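Local structure of alpha-glucosidase (Pseudoalteromonas sp. K8, 5HQA) at residues A[510-515]-A[616-621]; A[587-592]-A[646-651]. The protein hydrolyses alpha-glucosides as a chloride-activated enzyme of glycoside hydrolase family 97 that also binds calcium and magnesium ions. One frame throughout, in Å; residues are numbered along the deposited sequence. Where two conformers were deposited one is given.

Contact 1: A[510-515]-A[616-621]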
ATOM      1  N   GLN A 510       8.257  15.030  11.992  1.00 11.28           N
ATOM      2  CA  GLN A 510       8.328  15.082  13.450  1.00 11.25           C
ATOM      3  C   GLN A 510       8.971  13.796  13.968  1.00 12.06           C
ATOM      4  O   GLN A 510       8.349  12.964  14.625  1.00 12.59           O
ATOM      5  CB  GLN A 510       6.939  15.317  14.029  1.00 10.34           C
ATOM      6  CG  GLN A 510       6.386  16.667  13.595  1.00 10.48           C
ATOM      7  CD  GLN A 510       5.130  17.060  14.339  1.00 13.49           C
ATOM      8  OE1 GLN A 510       4.299  16.208  14.680  1.00 13.89           O
ATOM      9  NE2 GLN A 510       4.985  18.357  14.606  1.00 11.95           N
ATOM     10  N   THR A 511      10.239  13.629  13.591  1.00 11.08           N
ATOM     11  CA  THR A 511      11.003  12.417  13.865  1.00 10.74           C
ATOM     12  C   THR A 511      12.451  12.799  14.135  1.00 12.32           C
ATOM     13  O   THR A 511      12.870  13.937  13.903  1.00 11.24           O
ATOM     14  CB  THR A 511      10.973  11.408  12.699  1.00 13.57           C
ATOM     15  OG1 THR A 511      11.948  11.776  11.715  1.00 14.55           O
ATOM     16  CG2 THR A 511       9.593  11.325  12.037  1.00 11.90           C
ATOM     17  N   THR A 512      13.219  11.827  14.627  1.00 12.84           N
ATOM     18  CA  THR A 512      14.666  11.951  14.686  1.00 12.43           C
ATOM     19  C   THR A 512      15.274  11.509  13.358  1.00 11.98           C
ATOM     20  O   THR A 512      14.602  10.960  12.484  1.00 11.10           O
ATOM     21  CB  THR A 512      15.257  11.107  15.822  1.00 12.68           C
ATOM     22  OG1 THR A 512      15.058   9.718  15.528  1.00 12.82           O
ATOM     23  CG2 THR A 512      14.611  11.452  17.161  1.00 12.18           C
ATOM     24  N   LEU A 513      16.582  11.747  13.229  1.00 12.70           N
ATOM     25  CA  LEU A 513      17.310  11.331  12.037  1.00 12.19           C
ATOM     26  C   LEU A 513      17.348   9.814  11.913  1.00 12.98           C
ATOM     27  O   LEU A 513      17.142   9.267  10.826  1.00 14.04           O
ATOM     28  CB  LEU A 513      18.728  11.905  12.084  1.00 12.43           C
ATOM     29  CG  LEU A 513      19.681  11.575  10.940  1.00 16.49           C
ATOM     30  CD1 LEU A 513      19.133  12.080   9.622  1.00 15.89           C
ATOM     31  CD2 LEU A 513      21.037  12.217  11.239  1.00 15.33           C
ATOM     32  N   ALA A 514      17.621   9.115  13.017  1.00 12.90           N
ATOM     33  CA  ALA A 514      17.675   7.660  12.954  1.00 12.33           C
ATOM     34  C   ALA A 514      16.330   7.067  12.545  1.00 13.26           C
ATOM     35  O   ALA A 514      16.288   6.036  11.868  1.00 11.96           O
ATOM     36  CB  ALA A 514      18.135   7.095  14.300  1.00 13.25           C
ATOM     37  N   LYS A 515      15.220   7.706  12.921  1.00 11.60           N
ATOM     38  CA  LYS A 515      13.920   7.195  12.490  1.00 12.02           C
ATOM     39  C   LYS A 515      13.786   7.269  10.971  1.00 11.55           C
ATOM     40  O   LYS A 515      13.195   6.377  10.346  1.00 12.30           O
ATOM     41  CB  LYS A 515      12.793   7.964  13.184  1.00 10.47           C
ATOM     42  CG  LYS A 515      11.386   7.564  12.714  1.00 11.79           C
ATOM     43  CD  LYS A 515      10.349   7.922  13.769  1.00 13.16           C
ATOM     44  CE  LYS A 515       8.925   7.755  13.260  1.00 13.30           C
ATOM     45  NZ  LYS A 515       7.966   8.266  14.283  1.00 12.41           N
ATOM     46  N   TYR A 616      22.699   2.052  13.564  1.00 14.25           N
ATOM     47  CA  TYR A 616      22.438   3.485  13.466  1.00 14.07           C
ATOM     48  C   TYR A 616      21.280   3.779  14.409  1.00 17.09           C
ATOM     49  O   TYR A 616      20.149   3.357  14.151  1.00 15.89           O
ATOM     50  CB  TYR A 616      22.083   3.893  12.034  1.00 14.37           C
ATOM     51  CG  TYR A 616      23.129   3.579  10.978  1.00 15.76           C
ATOM     52  CD1 TYR A 616      23.323   2.273  10.520  1.00 14.39           C
ATOM     53  CD2 TYR A 616      23.897   4.594  10.411  1.00 14.80           C
ATOM     54  CE1 TYR A 616      24.275   1.989   9.543  1.00 16.90           C
ATOM     55  CE2 TYR A 616      24.846   4.324   9.436  1.00 15.40           C
ATOM     56  CZ  TYR A 616      25.033   3.022   9.007  1.00 16.25           C
ATOM     57  OH  TYR A 616      25.974   2.762   8.037  1.00 18.23           O
ATOM     58  N   LYS A 617      21.550   4.492  15.501  1.00 14.34           N
ATOM     59  CA  LYS A 617      20.537   4.661  16.533  1.00 14.10           C
ATOM     60  C   LYS A 617      20.545   6.091  17.052  1.00 16.18           C
ATOM     61  O   LYS A 617      21.484   6.864  16.822  1.00 14.91           O
ATOM     62  CB  LYS A 617      20.760   3.690  17.696  1.00 14.72           C
ATOM     63  CG  LYS A 617      22.152   3.796  18.312  1.00 16.62           C
ATOM     64  CD  LYS A 617      22.269   2.905  19.535  1.00 20.85           C
ATOM     65  CE  LYS A 617      23.708   2.536  19.812  1.00 29.01           C
ATOM     66  NZ  LYS A 617      23.867   1.903  21.150  1.00 34.49           N
ATOM     67  N   ASP A 618      19.470   6.426  17.766  1.00 13.90           N
ATOM     68  CA  ASP A 618      19.362   7.728  18.405  1.00 13.66           C
ATOM     69  C   ASP A 618      20.503   7.927  19.383  1.00 16.71           C
ATOM     70  O   ASP A 618      20.829   7.028  20.166  1.00 15.73           O
ATOM     71  CB  ASP A 618      18.029   7.846  19.139  1.00 13.28           C
ATOM     72  CG  ASP A 618      16.844   7.858  18.194  1.00 17.68           C
ATOM     73  OD1 ASP A 618      15.906   7.050  18.388  1.00 16.63           O
ATOM     74  OD2 ASP A 618      16.856   8.676  17.251  1.00 15.08           O
ATOM     75  N   GLY A 619      21.109   9.108  19.340  1.00 15.79           N
ATOM     76  CA  GLY A 619      22.078   9.463  20.351  1.00 17.72           C
ATOM     77  C   GLY A 619      21.464   9.525  21.735  1.00 19.42           C
ATOM     78  O   GLY A 619      20.248   9.599  21.916  1.00 18.16           O
ATOM     79  N   LYS A 620      22.357   9.509  22.725  1.00 23.95           N
ATOM     80  CA  LYS A 620      21.977   9.534  24.136  1.00 28.91           C
ATOM     81  C   LYS A 620      20.914  10.591  24.445  1.00 26.01           C
ATOM     82  O   LYS A 620      19.938  10.317  25.151  1.00 25.88           O
ATOM     83  CB  LYS A 620      23.239   9.779  24.965  1.00 32.06           C
ATOM     84  CG  LYS A 620      23.048   9.876  26.452  1.00 37.78           C
ATOM     85  CD  LYS A 620      24.413   9.801  27.136  1.00 42.23           C
ATOM     86  CE  LYS A 620      24.684  11.013  28.010  0.78 45.83           C
ATOM     87  NZ  LYS A 620      26.116  11.054  28.426  0.94 49.74           N
ATOM     88  N   ASN A 621      21.088  11.807  23.927  1.00 21.83           N
ATOM     89  CA  ASN A 621      20.209  12.925  24.257  1.00 20.40           C
ATOM     90  C   ASN A 621      19.232  13.274  23.142  1.00 18.87           C
ATOM     91  O   ASN A 621      18.591  14.330  23.204  1.00 18.58           O
ATOM     92  CB  ASN A 621      21.047  14.151  24.618  1.00 20.10           C
ATOM     93  CG  ASN A 621      21.987  13.875  25.762  1.00 26.64           C
ATOM     94  OD1 ASN A 621      21.594  13.270  26.756  1.00 30.27           O
ATOM     95  ND2 ASN A 621      23.239  14.279  25.618  1.00 27.77           N
TER
HETATM   96  O   HOH W   1      18.589  10.214  15.647  1.00 12.35           O
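Thr512 and Asp618 join the start of helix 513-522 to the end of strand 611-618 through one short hydrogen bond, with Thr512 OG1 lying 2.7 Å from Asp618 OD2. The hydroxyl gives its proton to the syn lone pair of OD2, on the side of the carboxylate's other oxygen, and the two side chains cross at about a right angle. The same hydroxyl works in both directions: Lys515 N donates to Thr512 OG1 over 3.3 Å, with an N-H...O angle of 154°. Thr512 has chi1 of 67°, which sets OG1 between the backbone N and the carbonyl carbon, where it can serve both partners. A water links the segments a second time, accepting from Ala514 N at 3.0 Å and lying 2.8 Å from Asp618 OD2. The other carboxylate oxygen, OD1, meets the backbone amides of Ala649 and Gly653, which should hold the group against turning. A negative charge beside the first turn of a helix would probably be stabilised by the helix dipole.

The tight part is completed by Ala514, whose CB lies 3.6 Å from Asp618 OD2 and 3.8 Å from Lys617 C. The looser side begins at Lys617, whose CB points away from the helix and whose amine reaches Glu634 in a salt bridge; beyond Gly619 the chain runs out to exposed Lys620 and Asn621. A valine in place of Thr512 would probably leave Lys515 N without its cap and Asp618 OD2 short of one donor. The arrangement is a threonine N-cap tied to a buried aspartate, here at the junction between the TIM-barrel region and the C-terminal beta domain of a family 97 glycosidase.

Contact 2: A[587-592]-A[646-651]; sequences LGAVTD and LKLATS. With MG (magnesium ion), chain F.
Ala589 and Leu646 meet in the apolar layer between two sheets, with Ala589 CB 3.7 Å from Leu646 CD1. Leu587 CD2 is farther from Leu646 CD1, at 4.4 Å. The axes of the segments 587-591 and 646-648 come within 8.1 Å, with 41° between their N-to-C directions, a spacing of faces packed together rather than of neighbouring strands. Leu648 was deposited in two conformers; in the one given, its side chain runs antiparallel past that of Thr591, Thr591 CB lying 3.8 Å from Leu648 CD2, a contact uncertain for the other. With OG1 anti to the backbone N (chi1 -175°) and hydrogen-bonded to Gln594 O, Thr591 turns CG2 to within 3.1 Å of Ala649 O, a tight approach.

The single hydrogen bond across the segments runs from Ser651 N to Asp592 O at 2.9 Å, bent at the hydrogen (N-H...O 132°).

Metal binding falls to the Asp592 carboxylate: OD2 lies 2.1 Å from magnesium, while OD1 takes the Gln594 amide and a salt bridge from Arg596. Gly565 O, Asp566 and three waters complete six ligands. Two sheets packed face to face are the mark of a beta sandwich, with the magnesium site at one end of strand 585-591.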
ATOM      1  N   LEU A 587      17.530  -4.557  10.022  1.00 13.08           N
ATOM      2  CA  LEU A 587      16.487  -4.326  11.007  1.00 13.06           C
ATOM      3  C   LEU A 587      16.107  -2.853  11.006  1.00 15.19           C
ATOM      4  O   LEU A 587      16.970  -1.978  10.870  1.00 15.06           O
ATOM      5  CB  LEU A 587      16.942  -4.765  12.415  1.00 13.36           C
ATOM      6  CG  LEU A 587      15.963  -4.549  13.574  1.00 14.67           C
ATOM      7  CD1 LEU A 587      16.124  -5.643  14.618  1.00 14.83           C
ATOM      8  CD2 LEU A 587      16.145  -3.167  14.211  1.00 12.49           C
ATOM      9  N   GLY A 588      14.819  -2.581  11.161  1.00 11.42           N
ATOM     10  CA  GLY A 588      14.378  -1.221  11.393  1.00 12.15           C
ATOM     11  C   GLY A 588      13.353  -1.208  12.508  1.00 14.44           C
ATOM     12  O   GLY A 588      12.510  -2.109  12.595  1.00 12.49           O
ATOM     13  N   ALA A 589      13.426  -0.211  13.385  1.00 13.88           N
ATOM     14  CA  ALA A 589      12.444  -0.048  14.449  1.00 11.74           C
ATOM     15  C   ALA A 589      12.085   1.428  14.558  1.00 12.82           C
ATOM     16  O   ALA A 589      12.952   2.288  14.395  1.00 13.06           O
ATOM     17  CB  ALA A 589      12.979  -0.568  15.791  1.00 11.26           C
ATOM     18  N   VAL A 590      10.806   1.722  14.807  1.00 11.25           N
ATOM     19  CA  VAL A 590      10.373   3.092  15.065  1.00 12.51           C
ATOM     20  C   VAL A 590       9.398   3.091  16.233  1.00 13.36           C
ATOM     21  O   VAL A 590       8.752   2.084  16.537  1.00 12.04           O
ATOM     22  CB  VAL A 590       9.716   3.778  13.842  1.00 11.64           C
ATOM     23  CG1 VAL A 590      10.698   3.857  12.664  1.00 11.01           C
ATOM     24  CG2 VAL A 590       8.428   3.072  13.454  1.00 11.82           C
ATOM     25  N   THR A 591       9.298   4.242  16.888  1.00 12.42           N
ATOM     26  CA  THR A 591       8.322   4.434  17.944  1.00 11.64           C
ATOM     27  C   THR A 591       7.422   5.618  17.591  1.00 13.55           C
ATOM     28  O   THR A 591       7.576   6.261  16.549  1.00 14.02           O
ATOM     29  CB  THR A 591       9.017   4.644  19.290  1.00 11.73           C
ATOM     30  OG1 THR A 591       8.033   4.726  20.331  1.00 11.91           O
ATOM     31  CG2 THR A 591       9.857   5.935  19.256  1.00 11.67           C
ATOM     32  N   ASP A 592       6.472   5.892  18.482  1.00 10.87           N
ATOM     33  CA  ASP A 592       5.545   7.012  18.338  1.00 10.26           C
ATOM     34  C   ASP A 592       6.074   8.221  19.106  1.00 13.41           C
ATOM     35  O   ASP A 592       7.286   8.452  19.137  1.00 11.84           O
ATOM     36  CB  ASP A 592       4.146   6.607  18.826  1.00 10.44           C
ATOM     37  CG  ASP A 592       4.147   6.106  20.280  1.00 13.53           C
ATOM     38  OD1 ASP A 592       5.219   6.147  20.921  1.00 12.76           O
ATOM     39  OD2 ASP A 592       3.075   5.685  20.786  1.00 13.92           O
ATOM     40  N   LEU A 646      16.949  -2.128  22.121  1.00 16.48           N
ATOM     41  CA  LEU A 646      16.699  -0.918  21.351  1.00 18.18           C
ATOM     42  C   LEU A 646      16.252   0.194  22.289  1.00 18.62           C
ATOM     43  O   LEU A 646      15.326   0.008  23.082  1.00 20.88           O
ATOM     44  CB  LEU A 646      15.631  -1.173  20.287  1.00 16.87           C
ATOM     45  CG  LEU A 646      15.959  -2.290  19.297  1.00 19.61           C
ATOM     46  CD1 LEU A 646      14.783  -2.543  18.367  1.00 19.20           C
ATOM     47  CD2 LEU A 646      17.215  -1.938  18.513  1.00 24.83           C
ATOM     48  N   LYS A 647      16.915   1.342  22.209  1.00 16.58           N
ATOM     49  CA  LYS A 647      16.537   2.523  22.983  1.00 15.01           C
ATOM     50  C   LYS A 647      16.143   3.595  21.980  1.00 17.32           C
ATOM     51  O   LYS A 647      17.001   4.264  21.391  1.00 19.25           O
ATOM     52  CB  LYS A 647      17.664   2.984  23.892  1.00 17.37           C
ATOM     53  CG  LYS A 647      18.131   1.898  24.823  1.00 24.44           C
ATOM     54  CD  LYS A 647      18.006   2.307  26.272  1.00 36.30           C
ATOM     55  CE  LYS A 647      18.892   1.406  27.121  1.00 50.17           C
ATOM     56  NZ  LYS A 647      19.245   2.001  28.445  1.00 58.40           N
ATOM     57  N   LEU A 648      14.840   3.752  21.787  0.74 13.98           N
ATOM     58  CA  LEU A 648      14.290   4.662  20.796  0.74 13.60           C
ATOM     59  C   LEU A 648      13.955   5.988  21.469  0.74 15.49           C
ATOM     60  O   LEU A 648      13.271   6.008  22.498  0.74 16.17           O
ATOM     61  CB  LEU A 648      13.040   4.049  20.152  0.74 13.93           C
ATOM     62  CG  LEU A 648      13.205   3.074  18.971  0.74 16.49           C
ATOM     63  CD1 LEU A 648      14.389   2.140  19.128  0.74 14.35           C
ATOM     64  CD2 LEU A 648      11.937   2.274  18.719  0.74 11.43           C
ATOM     65  N   ALA A 649      14.453   7.088  20.902  1.00 13.06           N
ATOM     66  CA  ALA A 649      14.107   8.405  21.418  1.00 13.00           C
ATOM     67  C   ALA A 649      12.644   8.715  21.100  1.00 14.10           C
ATOM     68  O   ALA A 649      11.964   7.961  20.397  1.00 13.67           O
ATOM     69  CB  ALA A 649      15.022   9.472  20.817  1.00 12.77           C
ATOM     70  N   THR A 650      12.148   9.839  21.626  1.00 14.96           N
ATOM     71  CA  THR A 650      10.820  10.291  21.220  1.00 13.95           C
ATOM     72  C   THR A 650      10.778  10.459  19.705  1.00 13.25           C
ATOM     73  O   THR A 650      11.649  11.107  19.116  1.00 13.55           O
ATOM     74  CB  THR A 650      10.451  11.599  21.915  1.00 14.27           C
ATOM     75  OG1 THR A 650      11.462  12.587  21.659  1.00 15.31           O
ATOM     76  CG2 THR A 650      10.308  11.375  23.426  1.00 12.68           C
ATOM     77  N   SER A 651       9.776   9.838  19.082  1.00 12.06           N
ATOM     78  CA  SER A 651       9.675   9.709  17.626  1.00 13.00           C
ATOM     79  C   SER A 651      11.021   9.331  17.009  1.00 13.87           C
ATOM     80  O   SER A 651      11.462   9.884  15.997  1.00 12.06           O
ATOM     81  CB  SER A 651       9.111  10.978  16.992  1.00 12.10           C
ATOM     82  OG  SER A 651       8.570  10.660  15.713  1.00 12.35           O
TER
HETATM   83 MG    MG F 704       1.026   5.379  20.512  1.00 12.83          MG
HETATM   84  O   HOH W   2       0.649   7.251  19.826  1.00 10.36           O
HETATM   85  O   HOH W   3       0.890   6.164  22.441  1.00 13.18           O
HETATM   86  O   HOH W   4      -1.026   5.051  20.477  1.00 12.15           O

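The two contacts alternate along the chain: 510-515, 587-592, 616-621, then 646-651. Their centres are about 8 Å apart, and both reach the six-stranded antiparallel sheet, where strand 653-660 separates strands 585-591 and 611-618. Contact 1 joins this sheet to helix 513-522 of the TIM-barrel region; contact 2 packs it on the small sheet of strands 596-601 and 643-648. Ser651 connects them, its OG lying 2.6 Å from Gln510 O and 2.9 Å from Lys515 NZ, both probable hydrogen bonds. Lys515 NZ also reaches Thr591 O. The TIM-barrel region is thus tied both to strand 611-618 inside the six-stranded sheet and to the strand leading to the magnesium site.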